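Local coordinates for protein epoxyqueuosine reductase (Streptococcus thermophilus, PDB 5D6S) that binds cobalamin and two iron/sulfur clusters as a member of the QueG family of reductases, at residues 101-106 against 187-192; 118-123 against 259-264. All coordinates share one frame; numbering follows the deposited sequence.

Contact 1. Residues 101-106 against 187-192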
ATOM      1  N   TYR A 101       9.043  -3.779   9.613  1.00 67.17           N
ATOM      2  CA  TYR A 101       7.721  -4.186  10.127  1.00 64.06           C
ATOM      3  C   TYR A 101       7.450  -5.671   9.877  1.00 63.60           C
ATOM      4  O   TYR A 101       7.923  -6.247   8.883  1.00 61.01           O
ATOM      5  CB  TYR A 101       6.596  -3.334   9.517  1.00 63.06           C
ATOM      6  CG  TYR A 101       6.437  -3.441   8.006  1.00 56.32           C
ATOM      7  CD1 TYR A 101       7.131  -2.606   7.162  1.00 59.87           C
ATOM      8  CD2 TYR A 101       5.557  -4.338   7.437  1.00 55.52           C
ATOM      9  CE1 TYR A 101       6.964  -2.663   5.782  1.00 65.94           C
ATOM     10  CE2 TYR A 101       5.391  -4.414   6.054  1.00 57.33           C
ATOM     11  CZ  TYR A 101       6.093  -3.572   5.224  1.00 61.58           C
ATOM     12  OH  TYR A 101       5.965  -3.624   3.843  1.00 58.96           O
ATOM     13  N   PRO A 102       6.717  -6.310  10.807  1.00 57.40           N
ATOM     14  CA  PRO A 102       6.426  -7.729  10.662  1.00 54.83           C
ATOM     15  C   PRO A 102       5.522  -7.987   9.477  1.00 56.53           C
ATOM     16  O   PRO A 102       4.614  -7.206   9.227  1.00 70.20           O
ATOM     17  CB  PRO A 102       5.697  -8.083  11.952  1.00 57.95           C
ATOM     18  CG  PRO A 102       5.211  -6.783  12.523  1.00 58.39           C
ATOM     19  CD  PRO A 102       6.085  -5.703  11.991  1.00 52.53           C
ATOM     20  N   HIS A 103       5.738  -9.105   8.803  1.00 60.16           N
ATOM     21  CA  HIS A 103       4.898  -9.526   7.699  1.00 66.51           C
ATOM     22  C   HIS A 103       4.056 -10.784   8.009  1.00 75.67           C
ATOM     23  O   HIS A 103       3.117 -11.102   7.289  1.00 76.77           O
ATOM     24  CB  HIS A 103       5.757  -9.714   6.458  1.00 71.44           C
ATOM     25  CG  HIS A 103       6.418 -11.052   6.357  1.00 84.80           C
ATOM     26  ND1 HIS A 103       7.496 -11.423   7.137  1.00 84.82           N
ATOM     27  CD2 HIS A 103       6.168 -12.100   5.534  1.00 96.20           C
ATOM     28  CE1 HIS A 103       7.872 -12.645   6.802  1.00 96.47           C
ATOM     29  NE2 HIS A 103       7.083 -13.078   5.832  1.00102.51           N
ATOM     30  N   LYS A 104       4.415 -11.490   9.080  1.00 88.59           N
ATOM     31  CA  LYS A 104       3.632 -12.611   9.610  1.00 85.03           C
ATOM     32  C   LYS A 104       2.959 -12.098  10.859  1.00 80.08           C
ATOM     33  O   LYS A 104       3.476 -11.198  11.514  1.00 84.01           O
ATOM     34  CB  LYS A 104       4.524 -13.794   9.994  1.00 89.99           C
ATOM     35  CG  LYS A 104       4.876 -14.777   8.880  1.00 94.61           C
ATOM     36  CD  LYS A 104       6.108 -15.597   9.283  1.00104.82           C
ATOM     37  CE  LYS A 104       5.923 -17.099   9.123  1.00104.40           C
ATOM     38  NZ  LYS A 104       5.870 -17.501   7.698  1.00108.79           N
ATOM     39  N   LEU A 105       1.823 -12.682  11.202  1.00 77.02           N
ATOM     40  CA  LEU A 105       1.067 -12.191  12.319  1.00 78.94           C
ATOM     41  C   LEU A 105       1.563 -12.903  13.585  1.00 89.21           C
ATOM     42  O   LEU A 105       1.631 -14.139  13.623  1.00 78.31           O
ATOM     43  CB  LEU A 105      -0.429 -12.417  12.082  1.00 87.96           C
ATOM     44  CG  LEU A 105      -1.408 -11.399  12.689  1.00 86.55           C
ATOM     45  CD1 LEU A 105      -1.207 -10.002  12.142  1.00 81.11           C
ATOM     46  CD2 LEU A 105      -2.848 -11.845  12.439  1.00 92.38           C
ATOM     47  N   PRO A 106       1.930 -12.125  14.618  1.00 97.07           N
ATOM     48  CA  PRO A 106       2.310 -12.736  15.888  1.00 98.76           C
ATOM     49  C   PRO A 106       1.264 -13.745  16.333  1.00106.66           C
ATOM     50  O   PRO A 106       1.555 -14.928  16.481  1.00108.16           O
ATOM     51  CB  PRO A 106       2.354 -11.543  16.870  1.00 99.13           C
ATOM     52  CG  PRO A 106       2.504 -10.319  16.030  1.00 99.53           C
ATOM     53  CD  PRO A 106       1.972 -10.645  14.661  1.00 98.37           C
ATOM     54  N   GLY A 187      14.705  -7.670   4.765  1.00 66.76           N
ATOM     55  CA  GLY A 187      13.927  -7.928   3.557  1.00 66.92           C
ATOM     56  C   GLY A 187      13.443  -6.637   2.931  1.00 64.75           C
ATOM     57  O   GLY A 187      14.065  -5.595   3.121  1.00 59.38           O
ATOM     58  N   SER A 188      12.335  -6.713   2.177  1.00 69.20           N
ATOM     59  CA  SER A 188      11.626  -5.512   1.691  1.00 62.99           C
ATOM     60  C   SER A 188      10.637  -4.983   2.717  1.00 59.59           C
ATOM     61  O   SER A 188      10.158  -3.854   2.582  1.00 58.34           O
ATOM     62  CB  SER A 188      10.914  -5.761   0.369  1.00 63.13           C
ATOM     63  OG  SER A 188      10.346  -7.054   0.327  1.00 72.63           O
ATOM     64  N   TYR A 189      10.388  -5.753   3.775  1.00 54.48           N
ATOM     65  CA  TYR A 189       9.435  -5.338   4.822  1.00 57.61           C
ATOM     66  C   TYR A 189       9.972  -4.219   5.696  1.00 55.83           C
ATOM     67  O   TYR A 189      10.059  -4.340   6.922  1.00 59.01           O
ATOM     68  CB  TYR A 189       8.898  -6.548   5.628  1.00 60.04           C
ATOM     69  CG  TYR A 189       8.231  -7.594   4.719  1.00 70.50           C
ATOM     70  CD1 TYR A 189       7.142  -7.255   3.894  1.00 69.81           C
ATOM     71  CD2 TYR A 189       8.715  -8.892   4.648  1.00 71.27           C
ATOM     72  CE1 TYR A 189       6.548  -8.190   3.059  1.00 73.79           C
ATOM     73  CE2 TYR A 189       8.123  -9.826   3.819  1.00 83.68           C
ATOM     74  CZ  TYR A 189       7.041  -9.474   3.022  1.00 82.77           C
ATOM     75  OH  TYR A 189       6.462 -10.439   2.212  1.00 92.00           O
ATOM     76  N   MET A 190      10.260  -3.101   5.021  1.00 61.14           N
ATOM     77  CA  MET A 190      10.661  -1.829   5.651  1.00 64.37           C
ATOM     78  C   MET A 190       9.864  -0.614   5.145  1.00 64.70           C
ATOM     79  O   MET A 190       9.623  -0.474   3.931  1.00 57.88           O
ATOM     80  CB  MET A 190      12.132  -1.511   5.360  1.00 66.75           C
ATOM     81  CG  MET A 190      13.133  -2.627   5.638  1.00 69.59           C
ATOM     82  SD  MET A 190      14.757  -2.192   4.992  1.00 76.65           S
ATOM     83  CE  MET A 190      14.538  -2.377   3.211  1.00 71.94           C
ATOM     84  N   TYR A 191       9.476   0.257   6.086  1.00 60.76           N
ATOM     85  CA  TYR A 191       8.997   1.609   5.776  1.00 58.91           C
ATOM     86  C   TYR A 191      10.199   2.508   5.535  1.00 59.70           C
ATOM     87  O   TYR A 191      11.217   2.366   6.196  1.00 65.50           O
ATOM     88  CB  TYR A 191       8.220   2.209   6.949  1.00 60.82           C
ATOM     89  CG  TYR A 191       7.086   1.356   7.508  1.00 68.12           C
ATOM     90  CD1 TYR A 191       6.128   0.781   6.676  1.00 63.79           C
ATOM     91  CD2 TYR A 191       6.957   1.152   8.888  1.00 71.43           C
ATOM     92  CE1 TYR A 191       5.086   0.022   7.199  1.00 68.74           C
ATOM     93  CE2 TYR A 191       5.905   0.408   9.410  1.00 69.38           C
ATOM     94  CZ  TYR A 191       4.972  -0.158   8.565  1.00 68.88           C
ATOM     95  OH  TYR A 191       3.932  -0.902   9.086  1.00 69.70           O
ATOM     96  N   LEU A 192      10.087   3.431   4.593  1.00 62.45           N
ATOM     97  CA  LEU A 192      11.182   4.345   4.263  1.00 63.07           C
ATOM     98  C   LEU A 192      10.863   5.809   4.565  1.00 63.44           C
ATOM     99  O   LEU A 192       9.719   6.233   4.513  1.00 59.55           O
ATOM    100  CB  LEU A 192      11.572   4.237   2.781  1.00 63.77           C
ATOM    101  CG  LEU A 192      12.063   2.867   2.303  1.00 64.10           C
ATOM    102  CD1 LEU A 192      12.567   2.933   0.861  1.00 57.90           C
ATOM    103  CD2 LEU A 192      13.135   2.320   3.231  1.00 66.31           C
TER

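Contact 2. Residues 118-123 against 259-264. With SF4 (iron/sulfur cluster), chain G.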
ATOM      1  N   LYS A 118      -8.084 -10.345   4.452  1.00 61.35           N
ATOM      2  CA  LYS A 118      -6.729  -9.940   4.821  1.00 65.76           C
ATOM      3  C   LYS A 118      -6.492  -8.512   4.360  1.00 61.99           C
ATOM      4  O   LYS A 118      -7.123  -8.017   3.448  1.00 77.63           O
ATOM      5  CB  LYS A 118      -5.664 -10.834   4.176  1.00 70.32           C
ATOM      6  CG  LYS A 118      -5.784 -12.337   4.398  1.00 81.84           C
ATOM      7  CD  LYS A 118      -4.900 -13.095   3.396  1.00 91.85           C
ATOM      8  CE  LYS A 118      -5.202 -14.586   3.334  1.00 99.06           C
ATOM      9  NZ  LYS A 118      -4.944 -15.267   4.632  1.00 99.06           N
ATOM     10  N   ILE A 119      -5.511  -7.882   4.957  1.00 61.39           N
ATOM     11  CA  ILE A 119      -5.198  -6.499   4.690  1.00 64.14           C
ATOM     12  C   ILE A 119      -3.684  -6.336   4.918  1.00 59.91           C
ATOM     13  O   ILE A 119      -3.182  -6.697   5.957  1.00 47.58           O
ATOM     14  CB  ILE A 119      -6.037  -5.565   5.580  1.00 66.94           C
ATOM     15  CG1 ILE A 119      -5.301  -4.194   5.588  1.00 61.61           C
ATOM     16  CG2 ILE A 119      -6.266  -6.267   6.917  1.00 77.44           C
ATOM     17  CD1 ILE A 119      -4.755  -3.594   6.869  1.00 67.32           C
ATOM     18  N   THR A 120      -2.968  -5.833   3.908  1.00 62.55           N
ATOM     19  CA  THR A 120      -1.482  -5.840   3.866  1.00 61.01           C
ATOM     20  C   THR A 120      -0.784  -5.497   5.180  1.00 61.08           C
ATOM     21  O   THR A 120      -1.212  -4.590   5.893  1.00 68.08           O
ATOM     22  CB  THR A 120      -0.915  -4.884   2.790  1.00 59.61           C
ATOM     23  OG1 THR A 120       0.512  -4.857   2.890  1.00 64.06           O
ATOM     24  CG2 THR A 120      -1.412  -3.482   2.974  1.00 57.84           C
ATOM     25  N   PRO A 121       0.299  -6.223   5.507  1.00 67.08           N
ATOM     26  CA  PRO A 121       1.049  -5.932   6.740  1.00 61.47           C
ATOM     27  C   PRO A 121       1.635  -4.525   6.748  1.00 61.56           C
ATOM     28  O   PRO A 121       1.910  -3.993   7.824  1.00 58.91           O
ATOM     29  CB  PRO A 121       2.176  -6.971   6.752  1.00 63.03           C
ATOM     30  CG  PRO A 121       2.016  -7.840   5.543  1.00 63.43           C
ATOM     31  CD  PRO A 121       0.935  -7.272   4.677  1.00 69.29           C
ATOM     32  N   ASN A 122       1.814  -3.941   5.547  1.00 55.33           N
ATOM     33  CA  ASN A 122       2.188  -2.525   5.382  1.00 52.46           C
ATOM     34  C   ASN A 122       1.259  -1.564   6.120  1.00 53.91           C
ATOM     35  O   ASN A 122       1.594  -0.395   6.336  1.00 51.91           O
ATOM     36  CB  ASN A 122       2.210  -2.160   3.887  1.00 53.10           C
ATOM     37  CG  ASN A 122       2.950  -0.852   3.600  1.00 53.65           C
ATOM     38  OD1 ASN A 122       4.075  -0.645   4.049  1.00 59.90           O
ATOM     39  ND2 ASN A 122       2.328   0.034   2.845  1.00 61.68           N
ATOM     40  N   SER A 123       0.065  -2.054   6.459  1.00 57.34           N
ATOM     41  CA  SER A 123      -0.936  -1.262   7.130  1.00 55.35           C
ATOM     42  C   SER A 123      -1.390  -1.894   8.444  1.00 60.86           C
ATOM     43  O   SER A 123      -2.512  -1.627   8.889  1.00 56.51           O
ATOM     44  CB  SER A 123      -2.136  -1.061   6.212  1.00 58.67           C
ATOM     45  OG  SER A 123      -3.033  -0.107   6.749  1.00 56.95           O
ATOM     46  N   VAL A 259      -7.849 -10.162  -0.053  1.00 56.21           N
ATOM     47  CA  VAL A 259      -6.973  -9.070   0.373  1.00 53.50           C
ATOM     48  C   VAL A 259      -7.641  -7.760   0.008  1.00 56.10           C
ATOM     49  O   VAL A 259      -7.606  -7.360  -1.164  1.00 59.76           O
ATOM     50  CB  VAL A 259      -5.576  -9.152  -0.286  1.00 51.35           C
ATOM     51  CG1 VAL A 259      -4.695  -8.044   0.235  1.00 53.34           C
ATOM     52  CG2 VAL A 259      -4.908 -10.487   0.023  1.00 51.35           C
ATOM     53  N   ILE A 260      -8.232  -7.103   1.008  1.00 48.72           N
ATOM     54  CA  ILE A 260      -9.048  -5.921   0.781  1.00 51.86           C
ATOM     55  C   ILE A 260      -8.291  -4.606   0.832  1.00 53.38           C
ATOM     56  O   ILE A 260      -8.876  -3.541   0.677  1.00 57.37           O
ATOM     57  CB  ILE A 260     -10.220  -5.813   1.780  1.00 51.18           C
ATOM     58  CG1 ILE A 260      -9.722  -5.548   3.188  1.00 46.31           C
ATOM     59  CG2 ILE A 260     -11.114  -7.045   1.695  1.00 53.03           C
ATOM     60  CD1 ILE A 260     -10.820  -5.477   4.229  1.00 46.86           C
ATOM     61  N   TYR A 261      -6.993  -4.672   1.038  1.00 55.68           N
ATOM     62  CA  TYR A 261      -6.137  -3.475   0.987  1.00 55.70           C
ATOM     63  C   TYR A 261      -4.676  -3.857   0.710  1.00 53.06           C
ATOM     64  O   TYR A 261      -4.070  -4.628   1.446  1.00 47.55           O
ATOM     65  CB  TYR A 261      -6.213  -2.661   2.285  1.00 53.47           C
ATOM     66  CG  TYR A 261      -5.563  -1.314   2.135  1.00 55.82           C
ATOM     67  CD1 TYR A 261      -6.220  -0.287   1.484  1.00 56.42           C
ATOM     68  CD2 TYR A 261      -4.265  -1.076   2.592  1.00 57.51           C
ATOM     69  CE1 TYR A 261      -5.622   0.953   1.292  1.00 57.79           C
ATOM     70  CE2 TYR A 261      -3.666   0.167   2.425  1.00 57.07           C
ATOM     71  CZ  TYR A 261      -4.352   1.176   1.755  1.00 56.60           C
ATOM     72  OH  TYR A 261      -3.772   2.410   1.532  1.00 60.92           O
ATOM     73  N   GLY A 262      -4.122  -3.331  -0.374  1.00 58.14           N
ATOM     74  CA  GLY A 262      -2.749  -3.642  -0.741  1.00 54.99           C
ATOM     75  C   GLY A 262      -2.605  -5.014  -1.365  1.00 57.41           C
ATOM     76  O   GLY A 262      -3.585  -5.752  -1.541  1.00 56.75           O
ATOM     77  N   CYS A 263      -1.361  -5.315  -1.739  1.00 54.93           N
ATOM     78  CA  CYS A 263      -0.951  -6.578  -2.276  1.00 50.65           C
ATOM     79  C   CYS A 263       0.490  -6.803  -1.829  1.00 52.05           C
ATOM     80  O   CYS A 263       1.320  -5.895  -1.918  1.00 61.29           O
ATOM     81  CB  CYS A 263      -1.073  -6.549  -3.807  1.00 54.28           C
ATOM     82  SG  CYS A 263      -0.497  -7.999  -4.705  1.00 56.85           S
ATOM     83  N   ASP A 264       0.792  -8.031  -1.428  1.00 52.04           N
ATOM     84  CA  ASP A 264       2.146  -8.421  -1.040  1.00 56.73           C
ATOM     85  C   ASP A 264       2.726  -9.564  -1.874  1.00 60.67           C
ATOM     86  O   ASP A 264       3.804 -10.056  -1.579  1.00 69.07           O
ATOM     87  CB  ASP A 264       2.157  -8.796   0.429  1.00 57.84           C
ATOM     88  CG  ASP A 264       1.944  -7.589   1.321  1.00 61.38           C
ATOM     89  OD1 ASP A 264       0.898  -6.922   1.174  1.00 66.78           O
ATOM     90  OD2 ASP A 264       2.823  -7.308   2.144  1.00 62.22           O
TER
HETATM   91 FE1  SF4 G 402       1.292  -5.049  -7.497  1.00 53.29          FE
HETATM   92 FE2  SF4 G 402       0.730  -7.353  -6.487  1.00 64.39          FE
HETATM   93 FE3  SF4 G 402       3.216  -6.581  -6.675  1.00 60.87          FE
HETATM   94 FE4  SF4 G 402       1.919  -7.236  -8.794  1.00 57.24          FE
HETATM   95  S1  SF4 G 402       2.398  -8.458  -7.176  1.00 59.95           S
HETATM   96  S2  SF4 G 402       3.092  -5.538  -8.490  1.00 56.03           S
HETATM   97  S3  SF4 G 402      -0.039  -6.543  -8.227  1.00 57.79           S
HETATM   98  S4  SF4 G 402       1.680  -5.706  -5.527  1.00 54.43           S

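Contact 1. Residues 101-106 against 187-192
Tyr101 lies sandwiched between two tyrosines of 187-192, its ring meeting Tyr191 over one face and Tyr189 over the other. With Tyr191 it makes an offset stack, the planes only 13° apart and the centroids 4.3 Å from each other; the rings come closest at Tyr101 CD1 and Tyr191 CE1. Tyr189 comes to the opposite face differently: its CB lies 4.1 Å from the Tyr101 ring centroid as a CH-pi contact, and its ring is turned edge-on at 71°, an offset edge-to-face pair. With CG between the backbone N and the carbonyl carbon (chi1 62°), the Tyr101 ring reaches this slot. Tyr189 in turn presents a face to His103. His103 CB stands 3.4 Å from the centroid of the Tyr189 ring, and the imidazole stacks with it, shifted so that CG is over Tyr189 CE2. One backbone bond joins the loop to the turn, Tyr101 N to Tyr189 O at 2.9 Å; Tyr189 is the centre of an inverse gamma turn that leads into strand 190-197. Tyr191 also stacks on Tyr128. The chemistry is thus mostly aromatic: a largely buried cluster of four rings, with His103 partly exposed, is tied by a single backbone bond and includes the start of a strand whose carbonyls at Met190 and Leu192 accept hydrogen bonds from cobalamin.

Contact 2. Residues 118-123 against 259-264
A single beta bridge, Lys118 with Val259, starts the contact, and the hydroxyl of Thr120, which also closes an ST turn, bonds Asp264; these join a loop of the DUF1730 region to the 4Fe-4S double cluster binding domain. Two backbone bonds run across. Ile260 N donates a hydrogen bond to Lys118 O at 2.8 Å, and Thr120 N donates to Tyr261 O at 3.0 Å. Lys118 O also takes a CA-H...O contact from Val259 CA.

The polar side chains meet at Thr120. Its hydroxyl, set opposite the backbone N (chi1 175°), donates to the syn lone pair of Asp264 OD1 over 2.7 Å, and the same OG1 accepts from Asn122 N, which closes the ST turn. OG1 thus donates one bond and accepts another, which should restrict its rotation. Asp264 OD1 has a second, weak hydrogen bond to cobalamin N40, so the carboxylate links the turn to the corrinoid; its other oxygen, OD2, lies against Pro121 CD.

Apolar contacts fill in the rest. Ile119 CG1 rests on Tyr261 CB at 3.8 Å, and Thr120 CG2 packs against Tyr261 CD2. The same methyl packs on Gly262 CA, where the chain turns with a positive phi. Leu321 of helix 318-331 also touches the Tyr261 side chain.

Metal binding comes last. Cys263 points away from 118-123 while its backbone N hydrogen-bonds to cobalamin O39, and with SG anti to the backbone N (chi1 176°), the side chain brings Cys263 SG to iron FE2 of the cluster at 2.3 Å.

The centres of the two contacts are 12 Å apart. Segments 101-106 and 118-123 both belong to the loop between strand 93-100 and helix 128-144. Their partners follow later in the chain: 187-192 runs into strand 190-197, and the loop segment 259-264 comes just before helix 265-268, so the order alternates. They also touch directly: Asn122 OD1 packs 3.4 Å from Tyr191 CE1 and lies near Tyr101 OH, while Pro121 CB meets Pro102 O. One long loop thereby touches both a strand of the four-stranded antiparallel sheet and the iron/sulfur cluster domain, and both contacts contribute residues to the cobalamin pocket.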